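Local structure of uncharacterized protein VP1736 (3LXQ) at residues Leu71-Gln82 with Ser352-Ile363; Glu138-Pro146 with Ala341-Thr349. The protein is an uncharacterized protein of unknown function that carries a sulfatase-family domain of the alkaline phosphatase superfamily. All blocks are in the same frame, centred on the assembly; numbering follows the deposited sequence.

The two contacts share helix 346-353 and lie with their centres about 13 Å apart. Contact 2 is nested along the chain inside the loop that contact 1 closes. It is fully buried, its centre about 6 Å from that of the chain, setting the end of helix 133-141 and the loop after it against the 3-10 turn 343-345 and Pro347 of helix 346-353. Contact 1, about 17 Å out and partly buried, joins the strand following that helix to a much earlier part of the chain. They meet through Met362, whose SE lies 3.7 Å from CB of Pro347, and Ile363, whose CD1 is 3.8 Å from CG of Pro145. Neither includes a metal or ligand.

Contact 1 (Leu71-Gln82 with Ser352-Ile363); sequences LPTMNSNPATYQ and SLIGVDAKTPMI
Thr73 OG1 donates to the carbonyl O of Pro361 at 2.6 Å, in the carbonyl plane and on a lone pair. Its OG1 gets there by standing between the backbone N and carbonyl carbon (chi1 66°). Beyond it begins a small two-stranded antiparallel ribbon, 75-77 against 358-360, tying the segment before strand 87-93 to the chain leaving helix 346-353; Thr360 and Met362 pack on helix 165-171, Thr73 and Ile363 on helix 422-441. Asn75 and Thr360 form one hydrogen-bonded pair, Asn77 and Ala358 the other; Asn75 N to Thr360 O measures 2.7 Å. Ser76 and Lys359 make the non-hydrogen-bonded pair between them, with the Ser76 hydroxyl beside the extended lysine chain.

Past Pro78, two side chains and one helix carbonyl accept the next three backbone N-H groups. Asp357 OD2 receives Ala79 N at 3.0 Å on its anti side, somewhat out of the carboxylate plane (N-H...O 164°). Thr80 N donates to Ser352 OG at 2.8 Å, and that hydroxyl is also bonded to Asp366 and Thr368. Tyr81 N then bonds Ser352 O, 3.0 Å away. Helix 346-353 finishes in a Schellman motif at Gly355, whose backbone N lies in plane at the edge of the Tyr81 ring. Tyr81 O is buried without a hydrogen-bonding partner; Gly355 CA makes a CH...O contact with it at 3.2 Å.

At the other end of the ribbon, two apolar side chains meet neighbouring positions of the Pro361 ring: Leu71 CD1 comes within 3.9 Å of Pro361 CG, while the doubly bent chain of Met74, a selenomethionine, brings its SE to 4.0 Å from Pro361 CD.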
loop_
_atom_site.group_PDB
_atom_site.type_symbol
_atom_site.label_atom_id
_atom_site.label_comp_id
_atom_site.label_asym_id
_atom_site.label_seq_id
_atom_site.Cartn_x
_atom_site.Cartn_y
_atom_site.Cartn_z
ATOM N N LEU A 71 -18.474 -13.365 -7.459
ATOM C CA LEU A 71 -17.026 -13.639 -7.531
ATOM C C LEU A 71 -16.594 -14.518 -6.346
ATOM O O LEU A 71 -17.113 -14.350 -5.244
ATOM C CB LEU A 71 -16.213 -12.344 -7.505
ATOM C CG LEU A 71 -16.337 -11.261 -8.585
ATOM C CD1 LEU A 71 -15.683 -9.983 -8.070
ATOM C CD2 LEU A 71 -15.724 -11.687 -9.917
ATOM N N PRO A 72 -15.639 -15.450 -6.565
ATOM C CA PRO A 72 -15.212 -16.449 -5.569
ATOM C C PRO A 72 -14.747 -15.950 -4.190
ATOM O O PRO A 72 -14.865 -16.704 -3.204
ATOM C CB PRO A 72 -14.047 -17.171 -6.257
ATOM C CG PRO A 72 -13.801 -16.446 -7.518
ATOM C CD PRO A 72 -15.047 -15.735 -7.880
ATOM N N THR A 73 -14.210 -14.733 -4.106
ATOM C CA THR A 73 -13.832 -14.182 -2.805
ATOM C C THR A 73 -14.652 -12.947 -2.424
ATOM O O THR A 73 -14.300 -12.231 -1.484
ATOM C CB THR A 73 -12.291 -13.893 -2.665
ATOM O OG1 THR A 73 -11.902 -12.851 -3.561
ATOM C CG2 THR A 73 -11.464 -15.135 -2.930
HETATM N N MSE A 74 -15.748 -12.698 -3.144
HETATM C CA MSE A 74 -16.651 -11.609 -2.774
HETATM C C MSE A 74 -17.085 -11.798 -1.323
HETATM O O MSE A 74 -17.464 -12.896 -0.935
HETATM C CB MSE A 74 -17.873 -11.559 -3.695
HETATM C CG MSE A 74 -18.775 -10.369 -3.429
HETATM SE SE MSE A 74 -18.143 -8.727 -4.263
HETATM C CE MSE A 74 -19.000 -8.995 -6.005
ATOM N N ASN A 75 -16.991 -10.741 -0.523
ATOM C CA ASN A 75 -17.350 -10.806 0.899
ATOM C C ASN A 75 -17.885 -9.479 1.406
ATOM O O ASN A 75 -17.487 -8.411 0.924
ATOM C CB ASN A 75 -16.163 -11.260 1.770
ATOM C CG ASN A 75 -14.966 -10.318 1.681
ATOM O OD1 ASN A 75 -14.086 -10.472 0.822
ATOM N ND2 ASN A 75 -14.918 -9.352 2.575
ATOM N N SER A 76 -18.779 -9.551 2.383
ATOM C CA SER A 76 -19.348 -8.358 2.974
ATOM C C SER A 76 -18.680 -8.046 4.294
ATOM O O SER A 76 -18.583 -8.904 5.177
ATOM C CB SER A 76 -20.856 -8.511 3.176
ATOM O OG SER A 76 -21.513 -8.486 1.926
ATOM N N ASN A 77 -18.235 -6.807 4.419
ATOM C CA ASN A 77 -17.636 -6.332 5.642
ATOM C C ASN A 77 -18.252 -4.992 6.029
ATOM O O ASN A 77 -18.035 -3.998 5.334
ATOM C CB ASN A 77 -16.116 -6.198 5.476
ATOM C CG ASN A 77 -15.422 -5.823 6.772
ATOM O OD1 ASN A 77 -14.597 -4.895 6.827
ATOM N ND2 ASN A 77 -15.761 -6.536 7.825
ATOM N N PRO A 78 -19.037 -4.961 7.128
ATOM C CA PRO A 78 -19.562 -3.659 7.549
ATOM C C PRO A 78 -18.471 -2.804 8.201
ATOM O O PRO A 78 -17.607 -3.320 8.918
ATOM C CB PRO A 78 -20.681 -4.007 8.552
ATOM C CG PRO A 78 -20.567 -5.493 8.827
ATOM C CD PRO A 78 -19.393 -6.047 8.063
ATOM N N ALA A 79 -18.506 -1.509 7.923
ATOM C CA ALA A 79 -17.535 -0.580 8.471
ATOM C C ALA A 79 -17.650 -0.480 9.988
ATOM O O ALA A 79 -18.753 -0.505 10.536
ATOM C CB ALA A 79 -17.707 0.793 7.835
ATOM N N THR A 80 -16.496 -0.373 10.647
ATOM C CA THR A 80 -16.414 -0.120 12.080
ATOM C C THR A 80 -16.976 1.255 12.394
ATOM O O THR A 80 -17.890 1.382 13.206
ATOM C CB THR A 80 -14.970 -0.256 12.576
ATOM O OG1 THR A 80 -14.574 -1.625 12.452
ATOM C CG2 THR A 80 -14.828 0.174 14.021
ATOM N N TYR A 81 -16.460 2.281 11.730
ATOM C CA TYR A 81 -16.991 3.627 11.907
ATOM C C TYR A 81 -18.373 3.728 11.266
ATOM O O TYR A 81 -18.584 3.243 10.155
ATOM C CB TYR A 81 -16.031 4.673 11.329
ATOM C CG TYR A 81 -16.513 6.094 11.517
ATOM C CD1 TYR A 81 -16.553 6.672 12.794
ATOM C CD2 TYR A 81 -16.944 6.857 10.426
ATOM C CE1 TYR A 81 -17.000 7.972 12.977
ATOM C CE2 TYR A 81 -17.393 8.156 10.600
ATOM C CZ TYR A 81 -17.419 8.707 11.881
ATOM O OH TYR A 81 -17.865 9.999 12.067
ATOM N N GLN A 82 -19.314 4.345 11.973
ATOM C CA GLN A 82 -20.705 4.396 11.516
ATOM C C GLN A 82 -21.308 5.812 11.436
ATOM O O GLN A 82 -22.493 5.960 11.148
ATOM C CB GLN A 82 -21.600 3.461 12.359
ATOM C CG GLN A 82 -21.407 1.955 12.051
ATOM C CD GLN A 82 -21.944 1.553 10.677
ATOM O OE1 GLN A 82 -23.057 1.927 10.299
ATOM N NE2 GLN A 82 -21.156 0.784 9.931
ATOM N N SER A 352 -13.361 0.825 6.317
ATOM C CA SER A 352 -14.014 0.579 7.584
ATOM C C SER A 352 -13.920 1.821 8.450
ATOM O O SER A 352 -14.886 2.172 9.138
ATOM C CB SER A 352 -13.384 -0.635 8.274
ATOM O OG SER A 352 -14.175 -1.105 9.358
ATOM N N LEU A 353 -12.767 2.493 8.406
ATOM C CA LEU A 353 -12.551 3.721 9.188
ATOM C C LEU A 353 -13.356 4.918 8.695
ATOM O O LEU A 353 -13.728 5.799 9.486
ATOM C CB LEU A 353 -11.066 4.086 9.233
ATOM C CG LEU A 353 -10.211 3.289 10.217
ATOM C CD1 LEU A 353 -8.726 3.411 9.889
ATOM C CD2 LEU A 353 -10.503 3.733 11.650
ATOM N N ILE A 354 -13.618 4.962 7.391
ATOM C CA ILE A 354 -14.313 6.120 6.803
ATOM C C ILE A 354 -15.839 5.961 6.772
ATOM O O ILE A 354 -16.555 6.855 6.307
ATOM C CB ILE A 354 -13.759 6.515 5.400
ATOM C CG1 ILE A 354 -14.005 5.416 4.363
ATOM C CG2 ILE A 354 -12.279 6.907 5.498
ATOM C CD1 ILE A 354 -13.730 5.844 2.925
ATOM N N GLY A 355 -16.312 4.816 7.249
ATOM C CA GLY A 355 -17.745 4.541 7.322
ATOM C C GLY A 355 -18.375 3.968 6.066
ATOM O O GLY A 355 -19.570 4.127 5.850
ATOM N N VAL A 356 -17.582 3.298 5.233
ATOM C CA VAL A 356 -18.126 2.690 4.011
ATOM C C VAL A 356 -18.198 1.173 4.117
ATOM O O VAL A 356 -17.156 0.506 4.229
ATOM C CB VAL A 356 -17.331 3.105 2.737
ATOM C CG1 VAL A 356 -17.858 2.372 1.500
ATOM C CG2 VAL A 356 -17.430 4.607 2.520
ATOM N N ASP A 357 -19.420 0.637 4.078
ATOM C CA ASP A 357 -19.635 -0.822 4.046
ATOM C C ASP A 357 -19.065 -1.377 2.740
ATOM O O ASP A 357 -19.277 -0.795 1.675
ATOM C CB ASP A 357 -21.127 -1.173 4.133
ATOM C CG ASP A 357 -21.717 -0.968 5.527
ATOM O OD1 ASP A 357 -22.959 -1.064 5.649
ATOM O OD2 ASP A 357 -20.966 -0.714 6.495
ATOM N N ALA A 358 -18.373 -2.510 2.835
ATOM C CA ALA A 358 -17.576 -3.042 1.742
ATOM C C ALA A 358 -17.957 -4.456 1.328
ATOM O O ALA A 358 -17.543 -5.430 1.965
ATOM C CB ALA A 358 -16.078 -2.981 2.109
ATOM N N LYS A 359 -18.727 -4.561 0.252
ATOM C CA LYS A 359 -18.991 -5.839 -0.400
ATOM C C LYS A 359 -18.010 -5.949 -1.565
ATOM O O LYS A 359 -18.259 -5.417 -2.642
ATOM C CB LYS A 359 -20.447 -5.920 -0.905
ATOM C CG LYS A 359 -20.775 -7.232 -1.625
ATOM C CD LYS A 359 -22.263 -7.397 -1.889
ATOM C CE LYS A 359 -22.613 -8.835 -2.263
ATOM N NZ LYS A 359 -24.097 -8.966 -2.451
ATOM N N THR A 360 -16.873 -6.609 -1.337
ATOM C CA THR A 360 -15.805 -6.628 -2.322
ATOM C C THR A 360 -15.144 -8.001 -2.352
ATOM O O THR A 360 -15.346 -8.804 -1.434
ATOM C CB THR A 360 -14.726 -5.549 -2.023
ATOM O OG1 THR A 360 -13.752 -6.065 -1.112
ATOM C CG2 THR A 360 -15.349 -4.265 -1.459
ATOM N N PRO A 361 -14.342 -8.276 -3.402
ATOM C CA PRO A 361 -13.579 -9.515 -3.419
ATOM C C PRO A 361 -12.235 -9.427 -2.687
ATOM O O PRO A 361 -11.463 -10.376 -2.735
ATOM C CB PRO A 361 -13.369 -9.765 -4.914
ATOM C CG PRO A 361 -13.286 -8.403 -5.489
ATOM C CD PRO A 361 -14.284 -7.583 -4.703
HETATM N N MSE A 362 -11.960 -8.316 -2.006
HETATM C CA MSE A 362 -10.689 -8.143 -1.280
HETATM C C MSE A 362 -10.511 -9.161 -0.155
HETATM O O MSE A 362 -11.413 -9.364 0.657
HETATM C CB MSE A 362 -10.558 -6.727 -0.706
HETATM C CG MSE A 362 -10.648 -5.611 -1.726
HETATM SE SE MSE A 362 -10.064 -3.912 -0.978
HETATM C CE MSE A 362 -11.669 -3.424 0.022
ATOM N N ILE A 363 -9.339 -9.788 -0.105
ATOM C CA ILE A 363 -9.045 -10.759 0.931
ATOM C C ILE A 363 -8.185 -10.162 2.054
ATOM O O ILE A 363 -7.903 -10.827 3.051
ATOM C CB ILE A 363 -8.413 -12.050 0.365
ATOM C CG1 ILE A 363 -7.033 -11.766 -0.248
ATOM C CG2 ILE A 363 -9.355 -12.681 -0.650
ATOM C CD1 ILE A 363 -6.244 -13.015 -0.598
HETATM O O HOH W 1 -15.930 -1.519 5.369
#

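Contact 2 (Glu138-Pro146 with Ala341-Thr349); sequences EAVTTGFPP and ANNIDMPPT
Ala139 CB sits over one face of the Asn343 amide, almost equally near all its heavy atoms and 3.4 Å from Asn343 CG. Thr129 N donates to Asn343 OD1, which helps fix the turn of the amide. Phe144, the second flat group, leaves the backbone away from 341-349, and Glu138 OE2 meets the edge of its ring in plane.

The fit is mostly side chain against backbone carbonyl. Ile344 presses CB to 3.3 Å from Gly143 O, and its CG2, anti to the carbonyl carbon, reaches Phe144 O at 3.4 Å and also packs on Ala139 CB. Pro347 brings CG to 3.3 Å from Ala139 O. The neighbouring Val140 O is buried here without a polar partner. One water bridges the segments, donating to Gly143 O and Ile344 O at 2.8 Å each. Glu138 O gathers the end of helix 133-141, accepting from Thr142 N, Gly143 N and Thr142 OG1; the same hydroxyl takes Phe144 N in an ST turn.

This joint lies in the buried core of what is probably an alkaline phosphatase-like domain. Ile344 also touches Arg377 of strand 377-382, while Met346 packs on strands 121-127 and 298-304 of the large mixed sheet.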
loop_
_atom_site.group_PDB
_atom_site.type_symbol
_atom_site.label_atom_id
_atom_site.label_comp_id
_atom_site.label_asym_id
_atom_site.label_seq_id
_atom_site.Cartn_x
_atom_site.Cartn_y
_atom_site.Cartn_z
ATOM N N GLU A 138 -1.119 -0.927 -6.787
ATOM C CA GLU A 138 -2.002 -2.107 -6.801
ATOM C C GLU A 138 -2.563 -2.414 -5.412
ATOM O O GLU A 138 -3.784 -2.526 -5.229
ATOM C CB GLU A 138 -1.215 -3.304 -7.321
ATOM C CG GLU A 138 -1.829 -4.680 -7.118
ATOM C CD GLU A 138 -0.957 -5.755 -7.761
ATOM O OE1 GLU A 138 0.139 -6.011 -7.219
ATOM O OE2 GLU A 138 -1.344 -6.318 -8.818
ATOM N N ALA A 139 -1.662 -2.516 -4.435
ATOM C CA ALA A 139 -2.028 -2.900 -3.080
ATOM C C ALA A 139 -2.962 -1.927 -2.400
ATOM O O ALA A 139 -3.858 -2.357 -1.692
ATOM C CB ALA A 139 -0.793 -3.094 -2.221
ATOM N N VAL A 140 -2.748 -0.621 -2.569
ATOM C CA VAL A 140 -3.572 0.342 -1.812
ATOM C C VAL A 140 -4.800 0.808 -2.566
ATOM O O VAL A 140 -5.708 1.398 -1.973
ATOM C CB VAL A 140 -2.753 1.565 -1.306
ATOM C CG1 VAL A 140 -1.594 1.087 -0.441
ATOM C CG2 VAL A 140 -2.246 2.435 -2.482
ATOM N N THR A 141 -4.868 0.543 -3.863
ATOM C CA THR A 141 -6.077 0.955 -4.598
ATOM C C THR A 141 -7.021 -0.209 -4.874
ATOM O O THR A 141 -8.222 -0.003 -5.076
ATOM C CB THR A 141 -5.765 1.666 -5.926
ATOM O OG1 THR A 141 -5.062 0.776 -6.795
ATOM C CG2 THR A 141 -4.946 2.907 -5.677
ATOM N N THR A 142 -6.469 -1.419 -4.904
ATOM C CA THR A 142 -7.233 -2.629 -5.251
ATOM C C THR A 142 -7.179 -3.735 -4.187
ATOM O O THR A 142 -8.082 -4.564 -4.120
ATOM C CB THR A 142 -6.755 -3.287 -6.560
ATOM O OG1 THR A 142 -5.573 -4.061 -6.305
ATOM C CG2 THR A 142 -6.475 -2.274 -7.635
ATOM N N GLY A 143 -6.102 -3.784 -3.402
ATOM C CA GLY A 143 -5.982 -4.804 -2.355
ATOM C C GLY A 143 -5.612 -6.155 -2.916
ATOM O O GLY A 143 -5.586 -7.144 -2.182
ATOM N N PHE A 144 -5.296 -6.183 -4.216
ATOM C CA PHE A 144 -5.035 -7.408 -4.955
ATOM C C PHE A 144 -3.663 -7.896 -4.557
ATOM O O PHE A 144 -2.723 -7.103 -4.513
ATOM C CB PHE A 144 -5.075 -7.116 -6.461
ATOM C CG PHE A 144 -5.166 -8.349 -7.349
ATOM C CD1 PHE A 144 -6.205 -9.266 -7.211
ATOM C CD2 PHE A 144 -4.242 -8.540 -8.370
ATOM C CE1 PHE A 144 -6.293 -10.380 -8.037
ATOM C CE2 PHE A 144 -4.327 -9.648 -9.216
ATOM C CZ PHE A 144 -5.352 -10.570 -9.054
ATOM N N PRO A 145 -3.544 -9.193 -4.245
ATOM C CA PRO A 145 -2.262 -9.780 -3.861
ATOM C C PRO A 145 -1.335 -9.894 -5.064
ATOM O O PRO A 145 -1.745 -9.601 -6.185
ATOM C CB PRO A 145 -2.638 -11.185 -3.340
ATOM C CG PRO A 145 -4.108 -11.201 -3.230
ATOM C CD PRO A 145 -4.628 -10.189 -4.186
ATOM N N PRO A 146 -0.080 -10.281 -4.826
ATOM C CA PRO A 146 0.975 -10.282 -5.842
ATOM C C PRO A 146 1.041 -11.560 -6.682
ATOM O O PRO A 146 0.490 -12.597 -6.303
ATOM C CB PRO A 146 2.260 -10.118 -5.012
ATOM C CG PRO A 146 1.922 -10.752 -3.678
ATOM C CD PRO A 146 0.422 -10.594 -3.482
ATOM N N ALA A 341 1.088 -7.338 9.013
ATOM C CA ALA A 341 0.100 -6.976 7.999
ATOM C C ALA A 341 0.775 -6.636 6.674
ATOM O O ALA A 341 2.000 -6.497 6.613
ATOM C CB ALA A 341 -0.747 -5.803 8.494
ATOM N N ASN A 342 -0.029 -6.541 5.617
ATOM C CA ASN A 342 0.401 -6.141 4.283
ATOM C C ASN A 342 -0.280 -4.837 3.940
ATOM O O ASN A 342 -1.319 -4.516 4.504
ATOM C CB ASN A 342 -0.041 -7.163 3.245
ATOM C CG ASN A 342 1.010 -8.218 2.943
ATOM O OD1 ASN A 342 0.673 -9.395 2.800
ATOM N ND2 ASN A 342 2.266 -7.801 2.781
ATOM N N ASN A 343 0.284 -4.101 2.994
ATOM C CA ASN A 343 -0.411 -2.934 2.453
ATOM C C ASN A 343 -1.760 -3.247 1.773
ATOM O O ASN A 343 -2.623 -2.379 1.702
ATOM C CB ASN A 343 0.505 -2.090 1.543
ATOM C CG ASN A 343 1.228 -2.896 0.479
ATOM O OD1 ASN A 343 1.094 -4.123 0.372
ATOM N ND2 ASN A 343 2.014 -2.190 -0.334
ATOM N N ILE A 344 -1.951 -4.482 1.295
ATOM C CA ILE A 344 -3.274 -4.907 0.800
ATOM C C ILE A 344 -4.357 -4.995 1.908
ATOM O O ILE A 344 -5.555 -5.082 1.598
ATOM C CB ILE A 344 -3.229 -6.241 0.008
ATOM C CG1 ILE A 344 -2.797 -7.401 0.905
ATOM C CG2 ILE A 344 -2.320 -6.139 -1.228
ATOM C CD1 ILE A 344 -3.192 -8.745 0.374
ATOM N N ASP A 345 -3.952 -4.947 3.176
ATOM C CA ASP A 345 -4.906 -4.860 4.296
ATOM C C ASP A 345 -5.369 -3.424 4.523
ATOM O O ASP A 345 -6.346 -3.175 5.238
ATOM C CB ASP A 345 -4.302 -5.406 5.601
ATOM C CG ASP A 345 -3.807 -6.842 5.469
ATOM O OD1 ASP A 345 -4.459 -7.627 4.769
ATOM O OD2 ASP A 345 -2.765 -7.187 6.070
HETATM N N MSE A 346 -4.671 -2.477 3.913
HETATM C CA MSE A 346 -5.006 -1.091 4.140
HETATM C C MSE A 346 -6.352 -0.680 3.519
HETATM O O MSE A 346 -7.161 -0.067 4.207
HETATM C CB MSE A 346 -3.854 -0.164 3.765
HETATM C CG MSE A 346 -2.632 -0.348 4.651
HETATM SE SE MSE A 346 -2.950 0.153 6.531
HETATM C CE MSE A 346 -3.499 -1.594 7.270
ATOM N N PRO A 347 -6.622 -1.070 2.255
ATOM C CA PRO A 347 -7.919 -0.600 1.747
ATOM C C PRO A 347 -9.137 -1.093 2.537
ATOM O O PRO A 347 -10.005 -0.278 2.790
ATOM C CB PRO A 347 -7.971 -1.089 0.296
ATOM C CG PRO A 347 -6.621 -1.605 -0.025
ATOM C CD PRO A 347 -5.760 -1.621 1.192
ATOM N N PRO A 348 -9.215 -2.407 2.897
ATOM C CA PRO A 348 -10.334 -2.835 3.775
ATOM C C PRO A 348 -10.366 -2.117 5.130
ATOM O O PRO A 348 -11.445 -1.765 5.626
ATOM C CB PRO A 348 -10.100 -4.352 3.975
ATOM C CG PRO A 348 -8.878 -4.709 3.157
ATOM C CD PRO A 348 -8.495 -3.556 2.314
ATOM N N THR A 349 -9.192 -1.895 5.720
ATOM C CA THR A 349 -9.096 -1.122 6.963
ATOM C C THR A 349 -9.605 0.320 6.807
ATOM O O THR A 349 -10.381 0.811 7.648
ATOM C CB THR A 349 -7.657 -1.122 7.517
ATOM O OG1 THR A 349 -7.209 -2.475 7.698
ATOM C CG2 THR A 349 -7.566 -0.363 8.841
HETATM O O HOH W 2 -7.215 -6.753 0.035
#